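Local coordinates for protein amorpha-4,11-diene synthase (Artemisia annua, PDB 4GAX) that probably converts farnesyl diphosphate into a cyclic sesquiterpene in a metal-dependent reaction, as the plant amorpha-4,11-diene and alpha-bisabolol synthases do, at residues Y298-I309 with L422-M430; I315-Y325 with F387-Q396. All blocks are in the same frame, centred on the assembly; numbering follows the deposited sequence.

Interaction 1. Residues Y298-I309 with L422-M430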
loop_
_atom_site.group_PDB
_atom_site.type_symbol
_atom_site.label_atom_id
_atom_site.label_comp_id
_atom_site.label_asym_id
_atom_site.label_seq_id
_atom_site.Cartn_x
_atom_site.Cartn_y
_atom_site.Cartn_z
ATOM N N TYR A 298 7.094 -6.576 -11.192
ATOM C CA TYR A 298 5.952 -7.238 -10.571
ATOM C C TYR A 298 4.639 -7.220 -11.382
ATOM O O TYR A 298 3.549 -7.373 -10.830
ATOM C CB TYR A 298 5.747 -6.652 -9.177
ATOM C CG TYR A 298 7.007 -6.777 -8.344
ATOM C CD1 TYR A 298 7.532 -8.024 -8.039
ATOM C CD2 TYR A 298 7.687 -5.649 -7.888
ATOM C CE1 TYR A 298 8.695 -8.157 -7.273
ATOM C CE2 TYR A 298 8.867 -5.772 -7.102
ATOM C CZ TYR A 298 9.353 -7.031 -6.810
ATOM O OH TYR A 298 10.510 -7.163 -6.058
ATOM N N SER A 299 4.762 -7.058 -12.688
ATOM C CA SER A 299 3.617 -7.070 -13.597
ATOM C C SER A 299 2.713 -8.303 -13.491
ATOM O O SER A 299 1.489 -8.171 -13.374
ATOM C CB SER A 299 4.096 -6.923 -15.046
ATOM O OG SER A 299 2.982 -6.710 -15.882
ATOM N N ARG A 300 3.301 -9.499 -13.541
ATOM C CA ARG A 300 2.494 -10.721 -13.442
ATOM C C ARG A 300 1.789 -10.802 -12.101
ATOM O O ARG A 300 0.615 -11.199 -12.026
ATOM C CB ARG A 300 3.343 -11.980 -13.643
ATOM C CG ARG A 300 3.859 -12.164 -15.062
ATOM C CD ARG A 300 4.207 -13.627 -15.350
ATOM N NE ARG A 300 3.013 -14.450 -15.564
ATOM C CZ ARG A 300 2.356 -14.533 -16.722
ATOM N NH1 ARG A 300 2.767 -13.837 -17.776
ATOM N NH2 ARG A 300 1.280 -15.309 -16.829
ATOM N N ALA A 301 2.502 -10.420 -11.045
ATOM C CA ALA A 301 1.923 -10.439 -9.702
ATOM C C ALA A 301 0.751 -9.483 -9.576
ATOM O O ALA A 301 -0.259 -9.839 -8.972
ATOM C CB ALA A 301 2.984 -10.134 -8.640
ATOM N N ARG A 302 0.868 -8.275 -10.144
ATOM C CA ARG A 302 -0.240 -7.322 -10.108
ATOM C C ARG A 302 -1.485 -7.837 -10.822
ATOM O O ARG A 302 -2.624 -7.664 -10.348
ATOM C CB ARG A 302 0.166 -5.983 -10.760
ATOM C CG ARG A 302 0.980 -5.064 -9.874
ATOM C CD ARG A 302 1.037 -3.667 -10.493
ATOM N NE ARG A 302 1.813 -3.665 -11.733
ATOM C CZ ARG A 302 3.142 -3.681 -11.777
ATOM N NH1 ARG A 302 3.844 -3.721 -10.642
ATOM N NH2 ARG A 302 3.771 -3.661 -12.955
ATOM N N ILE A 303 -1.280 -8.435 -11.991
ATOM C CA ILE A 303 -2.423 -8.900 -12.782
ATOM C C ILE A 303 -3.153 -10.011 -12.038
ATOM O O ILE A 303 -4.381 -10.004 -11.949
ATOM C CB ILE A 303 -1.989 -9.360 -14.187
ATOM C CG1 ILE A 303 -1.608 -8.128 -15.023
ATOM C CG2 ILE A 303 -3.109 -10.150 -14.870
ATOM C CD1 ILE A 303 -0.925 -8.463 -16.351
ATOM N N PHE A 304 -2.403 -10.946 -11.462
ATOM C CA PHE A 304 -3.025 -12.052 -10.729
ATOM C C PHE A 304 -3.753 -11.528 -9.483
ATOM O O PHE A 304 -4.860 -11.962 -9.171
ATOM C CB PHE A 304 -1.976 -13.092 -10.310
ATOM C CG PHE A 304 -2.570 -14.276 -9.621
ATOM C CD1 PHE A 304 -3.486 -15.080 -10.285
ATOM C CD2 PHE A 304 -2.269 -14.554 -8.293
ATOM C CE1 PHE A 304 -4.082 -16.178 -9.647
ATOM C CE2 PHE A 304 -2.858 -15.648 -7.642
ATOM C CZ PHE A 304 -3.762 -16.469 -8.329
ATOM N N LEU A 305 -3.118 -10.603 -8.772
ATOM C CA LEU A 305 -3.688 -10.058 -7.552
ATOM C C LEU A 305 -4.980 -9.325 -7.869
ATOM O O LEU A 305 -5.972 -9.452 -7.147
ATOM C CB LEU A 305 -2.682 -9.133 -6.860
ATOM C CG LEU A 305 -3.139 -8.358 -5.609
ATOM C CD1 LEU A 305 -3.578 -9.292 -4.490
ATOM C CD2 LEU A 305 -1.968 -7.455 -5.111
ATOM N N ALA A 306 -4.987 -8.589 -8.972
ATOM C CA ALA A 306 -6.194 -7.886 -9.379
ATOM C C ALA A 306 -7.332 -8.878 -9.628
ATOM O O ALA A 306 -8.469 -8.635 -9.215
ATOM C CB ALA A 306 -5.923 -7.051 -10.637
ATOM N N LYS A 307 -7.033 -9.987 -10.306
ATOM C CA LYS A 307 -8.048 -11.022 -10.533
ATOM C C LYS A 307 -8.576 -11.593 -9.225
ATOM O O LYS A 307 -9.782 -11.777 -9.065
ATOM C CB LYS A 307 -7.482 -12.144 -11.402
ATOM C CG LYS A 307 -7.123 -11.666 -12.816
ATOM C CD LYS A 307 -6.447 -12.785 -13.623
ATOM C CE LYS A 307 -6.183 -12.344 -15.075
ATOM N NZ LYS A 307 -5.542 -13.453 -15.869
ATOM N N VAL A 308 -7.677 -11.878 -8.288
ATOM C CA VAL A 308 -8.092 -12.428 -7.006
ATOM C C VAL A 308 -8.957 -11.423 -6.249
ATOM O O VAL A 308 -9.969 -11.795 -5.648
ATOM C CB VAL A 308 -6.877 -12.870 -6.152
ATOM C CG1 VAL A 308 -7.306 -13.259 -4.760
ATOM C CG2 VAL A 308 -6.168 -14.050 -6.825
ATOM N N ILE A 309 -8.586 -10.146 -6.298
ATOM C CA ILE A 309 -9.421 -9.114 -5.669
ATOM C C ILE A 309 -10.813 -9.029 -6.323
ATOM O O ILE A 309 -11.837 -8.858 -5.633
ATOM C CB ILE A 309 -8.701 -7.740 -5.642
ATOM C CG1 ILE A 309 -7.466 -7.841 -4.749
ATOM C CG2 ILE A 309 -9.636 -6.634 -5.144
ATOM C CD1 ILE A 309 -6.497 -6.649 -4.852
ATOM N N LEU A 422 -4.798 -11.516 0.718
ATOM C CA LEU A 422 -4.048 -10.582 -0.114
ATOM C C LEU A 422 -2.546 -10.775 0.040
ATOM O O LEU A 422 -1.809 -10.683 -0.944
ATOM C CB LEU A 422 -4.424 -9.129 0.200
ATOM C CG LEU A 422 -5.890 -8.768 -0.079
ATOM C CD1 LEU A 422 -6.137 -7.289 0.191
ATOM C CD2 LEU A 422 -6.290 -9.138 -1.509
ATOM N N THR A 423 -2.091 -11.027 1.264
ATOM C CA THR A 423 -0.662 -11.250 1.501
ATOM C C THR A 423 -0.165 -12.502 0.775
ATOM O O THR A 423 0.833 -12.474 0.049
ATOM C CB THR A 423 -0.349 -11.418 3.007
ATOM O OG1 THR A 423 -0.684 -10.217 3.710
ATOM C CG2 THR A 423 1.133 -11.735 3.224
ATOM N N THR A 424 -0.866 -13.606 0.961
ATOM C CA THR A 424 -0.441 -14.834 0.318
ATOM C C THR A 424 -0.695 -14.820 -1.197
ATOM O O THR A 424 -0.045 -15.573 -1.939
ATOM C CB THR A 424 -1.061 -16.073 0.984
ATOM O OG1 THR A 424 -2.487 -15.965 0.952
ATOM C CG2 THR A 424 -0.586 -16.172 2.447
ATOM N N THR A 425 -1.627 -13.985 -1.656
ATOM C CA THR A 425 -1.818 -13.839 -3.107
ATOM C C THR A 425 -0.576 -13.168 -3.683
ATOM O O THR A 425 -0.141 -13.479 -4.811
ATOM C CB THR A 425 -3.063 -13.015 -3.469
ATOM O OG1 THR A 425 -4.243 -13.690 -3.010
ATOM C CG2 THR A 425 -3.161 -12.832 -4.986
ATOM N N CYS A 426 0.009 -12.248 -2.912
ATOM C CA CYS A 426 1.303 -11.664 -3.304
ATOM C C CYS A 426 2.412 -12.713 -3.316
ATOM O O CYS A 426 3.315 -12.659 -4.164
ATOM C CB CYS A 426 1.708 -10.515 -2.377
ATOM S SG CYS A 426 0.746 -9.003 -2.674
ATOM N N TYR A 427 2.362 -13.649 -2.361
ATOM C CA TYR A 427 3.336 -14.733 -2.342
ATOM C C TYR A 427 3.287 -15.491 -3.675
ATOM O O TYR A 427 4.322 -15.766 -4.293
ATOM C CB TYR A 427 3.042 -15.727 -1.220
ATOM C CG TYR A 427 3.448 -15.304 0.180
ATOM C CD1 TYR A 427 3.598 -16.259 1.180
ATOM C CD2 TYR A 427 3.630 -13.965 0.518
ATOM C CE1 TYR A 427 3.949 -15.908 2.469
ATOM C CE2 TYR A 427 3.990 -13.603 1.822
ATOM C CZ TYR A 427 4.145 -14.583 2.786
ATOM O OH TYR A 427 4.500 -14.256 4.079
ATOM N N LEU A 428 2.081 -15.839 -4.111
ATOM C CA LEU A 428 1.921 -16.635 -5.328
ATOM C C LEU A 428 2.413 -15.865 -6.544
ATOM O O LEU A 428 3.014 -16.449 -7.445
ATOM C CB LEU A 428 0.457 -17.038 -5.533
ATOM C CG LEU A 428 -0.123 -17.986 -4.485
ATOM C CD1 LEU A 428 -1.500 -18.501 -4.935
ATOM C CD2 LEU A 428 0.834 -19.144 -4.257
ATOM N N GLY A 429 2.160 -14.555 -6.562
ATOM C CA GLY A 429 2.566 -13.715 -7.676
ATOM C C GLY A 429 4.067 -13.482 -7.677
ATOM O O GLY A 429 4.654 -13.206 -8.723
ATOM N N MET A 430 4.683 -13.594 -6.503
ATOM C CA MET A 430 6.137 -13.461 -6.355
ATOM C C MET A 430 6.810 -14.773 -5.980
ATOM O O MET A 430 7.634 -14.825 -5.059
ATOM C CB MET A 430 6.467 -12.406 -5.300
ATOM C CG MET A 430 6.158 -11.007 -5.741
ATOM S SD MET A 430 6.656 -9.747 -4.525
ATOM C CE MET A 430 5.022 -9.128 -4.162
#
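Two helices of the metal-binding terpene synthase domain, 299-322 and 419-429, pack here in roughly antiparallel fashion, with Ala301 set against Gly429 and Leu305 against Thr425. Over the segments their axes approach to 8.7 Å at an angle of 141°. The tightest point lies where both residues are small: Ala301 CA is 3.9 Å from Gly429 CA, and Ala301 CB rests 3.5 Å from Gly429 O. Further along, the methyl of Thr425 forms the centre of an apolar patch. Thr425 CG2, anti to the backbone N, lies 3.6 Å from Leu305 CD1 and 3.7 Å from Val308 CG2, while the Phe304 ring crosses it obliquely. The same rotation puts OG1 beside the backbone N, where it hydrogen-bonds to Leu421 O one turn earlier, so the hydroxyl is satisfied within its own helix. Leu422 CD2 closes the far end, 3.7 Å from Ile309 CG1, the two chains meeting at about a right angle. At the opposite end, Tyr298, at the N-cap position, meets Met430, the first residue past the helix. Met430 SD stands 4.5 Å from the centroid of the Tyr298 ring, 39° off its normal, in an oblique Met-aromatic contact. Replacing Tyr298 by an alanine would probably deprive the Met430 sulfur of its aromatic partner and leave a gap beside the end of helix 419-429. Helix 351-370 touches Phe304, Val308 and Leu428 through Met364, Tyr361 and Leu368. The pair belongs to the all-helical bundle of the class I terpene synthase fold, here joined by a close Ala-Gly approach and apolar side chains.

Interaction 2. Residues I315-Y325 with F387-Q396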
loop_
_atom_site.group_PDB
_atom_site.type_symbol
_atom_site.label_atom_id
_atom_site.label_comp_id
_atom_site.label_asym_id
_atom_site.label_seq_id
_atom_site.Cartn_x
_atom_site.Cartn_y
_atom_site.Cartn_z
ATOM N N ILE A 315 -17.289 -12.934 -4.387
ATOM C CA ILE A 315 -17.620 -13.897 -3.336
ATOM C C ILE A 315 -18.198 -13.194 -2.101
ATOM O O ILE A 315 -19.173 -13.675 -1.513
ATOM C CB ILE A 315 -16.409 -14.780 -2.956
ATOM C CG1 ILE A 315 -16.032 -15.690 -4.127
ATOM C CG2 ILE A 315 -16.734 -15.658 -1.767
ATOM C CD1 ILE A 315 -14.750 -16.472 -3.888
ATOM N N ASP A 316 -17.614 -12.056 -1.724
ATOM C CA ASP A 316 -18.152 -11.264 -0.616
ATOM C C ASP A 316 -19.586 -10.824 -0.886
ATOM O O ASP A 316 -20.426 -10.821 0.012
ATOM C CB ASP A 316 -17.287 -10.033 -0.348
ATOM C CG ASP A 316 -16.330 -10.236 0.805
ATOM O OD1 ASP A 316 -16.657 -11.020 1.722
ATOM O OD2 ASP A 316 -15.248 -9.613 0.794
ATOM N N ASP A 317 -19.860 -10.460 -2.132
ATOM C CA ASP A 317 -21.185 -9.996 -2.516
ATOM C C ASP A 317 -22.221 -11.120 -2.541
ATOM O O ASP A 317 -23.422 -10.854 -2.586
ATOM C CB ASP A 317 -21.137 -9.259 -3.858
ATOM C CG ASP A 317 -20.461 -7.897 -3.754
ATOM O OD1 ASP A 317 -20.181 -7.451 -2.615
ATOM O OD2 ASP A 317 -20.224 -7.265 -4.811
ATOM N N ILE A 318 -21.760 -12.371 -2.523
ATOM C CA ILE A 318 -22.666 -13.513 -2.395
ATOM C C ILE A 318 -22.914 -13.807 -0.918
ATOM O O ILE A 318 -24.026 -14.124 -0.505
ATOM C CB ILE A 318 -22.098 -14.796 -3.038
ATOM C CG1 ILE A 318 -21.896 -14.618 -4.542
ATOM C CG2 ILE A 318 -23.034 -15.964 -2.804
ATOM C CD1 ILE A 318 -21.222 -15.810 -5.212
ATOM N N TYR A 319 -21.867 -13.700 -0.112
ATOM C CA TYR A 319 -21.996 -14.034 1.301
ATOM C C TYR A 319 -22.658 -12.932 2.115
ATOM O O TYR A 319 -23.352 -13.221 3.090
ATOM C CB TYR A 319 -20.637 -14.407 1.902
ATOM C CG TYR A 319 -20.259 -15.840 1.631
ATOM C CD1 TYR A 319 -20.417 -16.816 2.608
ATOM C CD2 TYR A 319 -19.777 -16.224 0.387
ATOM C CE1 TYR A 319 -20.086 -18.143 2.356
ATOM C CE2 TYR A 319 -19.442 -17.534 0.125
ATOM C CZ TYR A 319 -19.601 -18.490 1.107
ATOM O OH TYR A 319 -19.264 -19.796 0.834
ATOM N N ASP A 320 -22.458 -11.678 1.720
ATOM C CA ASP A 320 -22.991 -10.572 2.505
ATOM C C ASP A 320 -24.511 -10.571 2.485
ATOM O O ASP A 320 -25.152 -10.900 3.481
ATOM C CB ASP A 320 -22.461 -9.227 2.015
ATOM C CG ASP A 320 -22.644 -8.125 3.045
ATOM O OD1 ASP A 320 -22.577 -6.930 2.679
ATOM O OD2 ASP A 320 -22.856 -8.459 4.231
ATOM N N ALA A 321 -25.084 -10.197 1.349
ATOM C CA ALA A 321 -26.531 -10.182 1.217
ATOM C C ALA A 321 -27.033 -11.460 0.548
ATOM O O ALA A 321 -27.582 -12.351 1.198
ATOM C CB ALA A 321 -26.979 -8.952 0.425
ATOM N N TYR A 322 -26.786 -11.539 -0.751
ATOM C CA TYR A 322 -27.390 -12.506 -1.665
ATOM C C TYR A 322 -27.734 -13.934 -1.201
ATOM O O TYR A 322 -28.908 -14.311 -1.182
ATOM C CB TYR A 322 -26.570 -12.567 -2.959
ATOM C CG TYR A 322 -27.458 -12.724 -4.154
ATOM C CD1 TYR A 322 -28.251 -11.670 -4.587
ATOM C CD2 TYR A 322 -27.547 -13.930 -4.819
ATOM C CE1 TYR A 322 -29.089 -11.808 -5.666
ATOM C CE2 TYR A 322 -28.381 -14.082 -5.899
ATOM C CZ TYR A 322 -29.146 -13.017 -6.319
ATOM O OH TYR A 322 -29.975 -13.164 -7.403
ATOM N N GLY A 323 -26.728 -14.731 -0.859
ATOM C CA GLY A 323 -26.944 -16.149 -0.611
ATOM C C GLY A 323 -27.688 -16.504 0.667
ATOM O O GLY A 323 -27.423 -15.943 1.731
ATOM N N THR A 324 -28.636 -17.430 0.553
ATOM C CA THR A 324 -29.288 -18.015 1.724
ATOM C C THR A 324 -28.296 -18.938 2.424
ATOM O O THR A 324 -27.318 -19.374 1.814
ATOM C CB THR A 324 -30.488 -18.877 1.323
ATOM O OG1 THR A 324 -30.009 -20.098 0.750
ATOM C CG2 THR A 324 -31.352 -18.154 0.306
ATOM N N TYR A 325 -28.564 -19.263 3.685
ATOM C CA TYR A 325 -27.675 -20.125 4.465
ATOM C C TYR A 325 -27.352 -21.461 3.779
ATOM O O TYR A 325 -26.185 -21.865 3.712
ATOM C CB TYR A 325 -28.246 -20.360 5.873
ATOM C CG TYR A 325 -27.519 -21.420 6.675
ATOM C CD1 TYR A 325 -26.349 -21.125 7.370
ATOM C CD2 TYR A 325 -28.009 -22.719 6.742
ATOM C CE1 TYR A 325 -25.688 -22.100 8.105
ATOM C CE2 TYR A 325 -27.357 -23.695 7.470
ATOM C CZ TYR A 325 -26.200 -23.384 8.147
ATOM O OH TYR A 325 -25.562 -24.366 8.868
ATOM N N PHE A 387 -10.320 -18.374 3.827
ATOM C CA PHE A 387 -11.071 -17.134 3.647
ATOM C C PHE A 387 -12.571 -17.416 3.502
ATOM O O PHE A 387 -13.394 -16.812 4.193
ATOM C CB PHE A 387 -10.547 -16.379 2.421
ATOM C CG PHE A 387 -11.395 -15.202 2.024
ATOM C CD1 PHE A 387 -11.387 -14.040 2.779
ATOM C CD2 PHE A 387 -12.187 -15.252 0.885
ATOM C CE1 PHE A 387 -12.165 -12.958 2.416
ATOM C CE2 PHE A 387 -12.971 -14.168 0.514
ATOM C CZ PHE A 387 -12.963 -13.024 1.281
ATOM N N VAL A 388 -12.921 -18.347 2.614
ATOM C CA VAL A 388 -14.322 -18.699 2.390
ATOM C C VAL A 388 -14.924 -19.371 3.625
ATOM O O VAL A 388 -16.067 -19.097 3.998
ATOM C CB VAL A 388 -14.477 -19.604 1.162
ATOM C CG1 VAL A 388 -15.939 -19.799 0.819
ATOM C CG2 VAL A 388 -13.725 -18.988 -0.014
ATOM N N ARG A 389 -14.143 -20.255 4.240
ATOM C CA ARG A 389 -14.510 -20.937 5.476
ATOM C C ARG A 389 -15.001 -19.949 6.505
ATOM O O ARG A 389 -16.060 -20.128 7.100
ATOM C CB ARG A 389 -13.267 -21.591 6.061
ATOM C CG ARG A 389 -13.349 -23.067 6.245
ATOM C CD ARG A 389 -11.989 -23.572 6.648
ATOM N NE ARG A 389 -11.432 -24.479 5.651
ATOM C CZ ARG A 389 -10.139 -24.573 5.371
ATOM N NH1 ARG A 389 -9.264 -23.794 6.010
ATOM N NH2 ARG A 389 -9.725 -25.445 4.453
ATOM N N ASN A 390 -14.217 -18.900 6.725
ATOM C CA ASN A 390 -14.552 -17.948 7.777
ATOM C C ASN A 390 -15.708 -17.032 7.386
ATOM O O ASN A 390 -16.423 -16.528 8.254
ATOM C CB ASN A 390 -13.315 -17.173 8.245
ATOM C CG ASN A 390 -12.394 -18.030 9.102
ATOM O OD1 ASN A 390 -12.570 -18.131 10.321
ATOM N ND2 ASN A 390 -11.413 -18.662 8.465
ATOM N N LEU A 391 -15.896 -16.822 6.083
ATOM C CA LEU A 391 -17.127 -16.186 5.622
ATOM C C LEU A 391 -18.318 -17.063 6.021
ATOM O O LEU A 391 -19.372 -16.552 6.397
ATOM C CB LEU A 391 -17.113 -15.943 4.109
ATOM C CG LEU A 391 -16.253 -14.781 3.595
ATOM C CD1 LEU A 391 -16.288 -14.707 2.076
ATOM C CD2 LEU A 391 -16.699 -13.448 4.198
ATOM N N MET A 392 -18.138 -18.385 5.970
ATOM C CA MET A 392 -19.218 -19.313 6.321
ATOM C C MET A 392 -19.387 -19.409 7.833
ATOM O O MET A 392 -20.476 -19.735 8.327
ATOM C CB MET A 392 -18.974 -20.701 5.738
ATOM C CG MET A 392 -20.188 -21.618 5.844
ATOM S SD MET A 392 -21.591 -20.945 4.926
ATOM C CE MET A 392 -22.939 -21.286 6.059
ATOM N N VAL A 393 -18.309 -19.133 8.563
ATOM C CA VAL A 393 -18.381 -19.067 10.017
ATOM C C VAL A 393 -19.416 -18.029 10.431
ATOM O O VAL A 393 -20.322 -18.324 11.221
ATOM C CB VAL A 393 -17.017 -18.713 10.652
ATOM C CG1 VAL A 393 -17.202 -18.126 12.055
ATOM C CG2 VAL A 393 -16.114 -19.937 10.690
ATOM N N GLU A 394 -19.289 -16.824 9.878
ATOM C CA GLU A 394 -20.184 -15.739 10.254
ATOM C C GLU A 394 -21.595 -15.891 9.685
ATOM O O GLU A 394 -22.531 -15.248 10.171
ATOM C CB GLU A 394 -19.579 -14.375 9.915
ATOM C CG GLU A 394 -18.917 -14.280 8.565
ATOM C CD GLU A 394 -17.952 -13.106 8.488
ATOM O OE1 GLU A 394 -17.441 -12.691 9.550
ATOM O OE2 GLU A 394 -17.707 -12.595 7.372
ATOM N N ALA A 395 -21.752 -16.736 8.667
ATOM C CA ALA A 395 -23.084 -17.031 8.155
ATOM C C ALA A 395 -23.797 -17.980 9.116
ATOM O O ALA A 395 -25.014 -17.888 9.313
ATOM C CB ALA A 395 -23.003 -17.632 6.758
ATOM N N GLN A 396 -23.031 -18.897 9.704
ATOM C CA GLN A 396 -23.546 -19.802 10.721
ATOM C C GLN A 396 -24.071 -19.004 11.903
ATOM O O GLN A 396 -25.060 -19.381 12.530
ATOM C CB GLN A 396 -22.442 -20.753 11.189
ATOM C CG GLN A 396 -22.529 -22.145 10.598
ATOM C CD GLN A 396 -23.634 -22.972 11.224
ATOM O OE1 GLN A 396 -24.326 -23.720 10.539
ATOM N NE2 GLN A 396 -23.796 -22.845 12.536
#
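Leu391 covers one face of the Tyr319 ring, its CB 4.1 Å from the ring centroid in a CH-pi contact offset toward the CD1 rim, and Met392 SD stands at the edge, 4.1 Å from Tyr319 CE1, making this an edge-on Met-aromatic contact. Ile315 O also lies at the edge, in the plane of the ring. With CG beside the backbone N (chi1 -82°), Tyr319 reaches across to the other helix, and its OH comes 3.3 Å from Val388 CG1. The hydroxyl has its polar partner in Thr332 of helix 325-337, the helix that also packs Leu328 and Phe331 against this ring. Two flat groups meet where Asp316 OD2 lies at the edge of the Phe387 ring, 4.1 Å from Phe387 CZ, with the carboxylate and ring planes 71° apart. The other oxygen, Asp316 OD1, lies against the branched end of Leu391, 3.5 Å from CD2, while Ile315 CG2 touches CD1 of the same leucine. Both carboxylate oxygens thus lie near apolar groups of helix 374-399. Tyr325, the first residue of helix 325-337, extends the contact beyond the intervening turn. Its ring is approached obliquely by the Met392 methyl, with CE 3.5 Å from Tyr325 CE1, so Met392 offers sulfur to one tyrosine and methyl to the other. Parallel to within 6°, the two helix segments keep their axes 10.3 Å apart, a wide spacing bridged by Tyr319 and Leu391. Asp316, Asp317 and Asp320 are the aspartates of the sequence DDIYD, residues 316-320, which matches the aspartate-rich DDxxD motif that in class I terpene synthases binds magnesium for the substrate diphosphate.

How the interactions relate
Helix 299-322 is shared by both interactions: its N-terminal half packs against helix 419-429 in interaction 1, and its C-terminal end lies beside helix 374-399 in interaction 2. The centres of the contacts are 23 Å apart and their nearest atoms about 7 Å, so they do not touch. In sequence, residues 315-325 and 387-396 both fall between the two segments of interaction 1. The centre of interaction 1 is about 13 Å from the centre of the chain, that of interaction 2 about 26 Å. Interaction 2 includes the aspartate-rich sequence, probably at the mouth of the active site, whereas interaction 1 lies at the opposite end of the same helix.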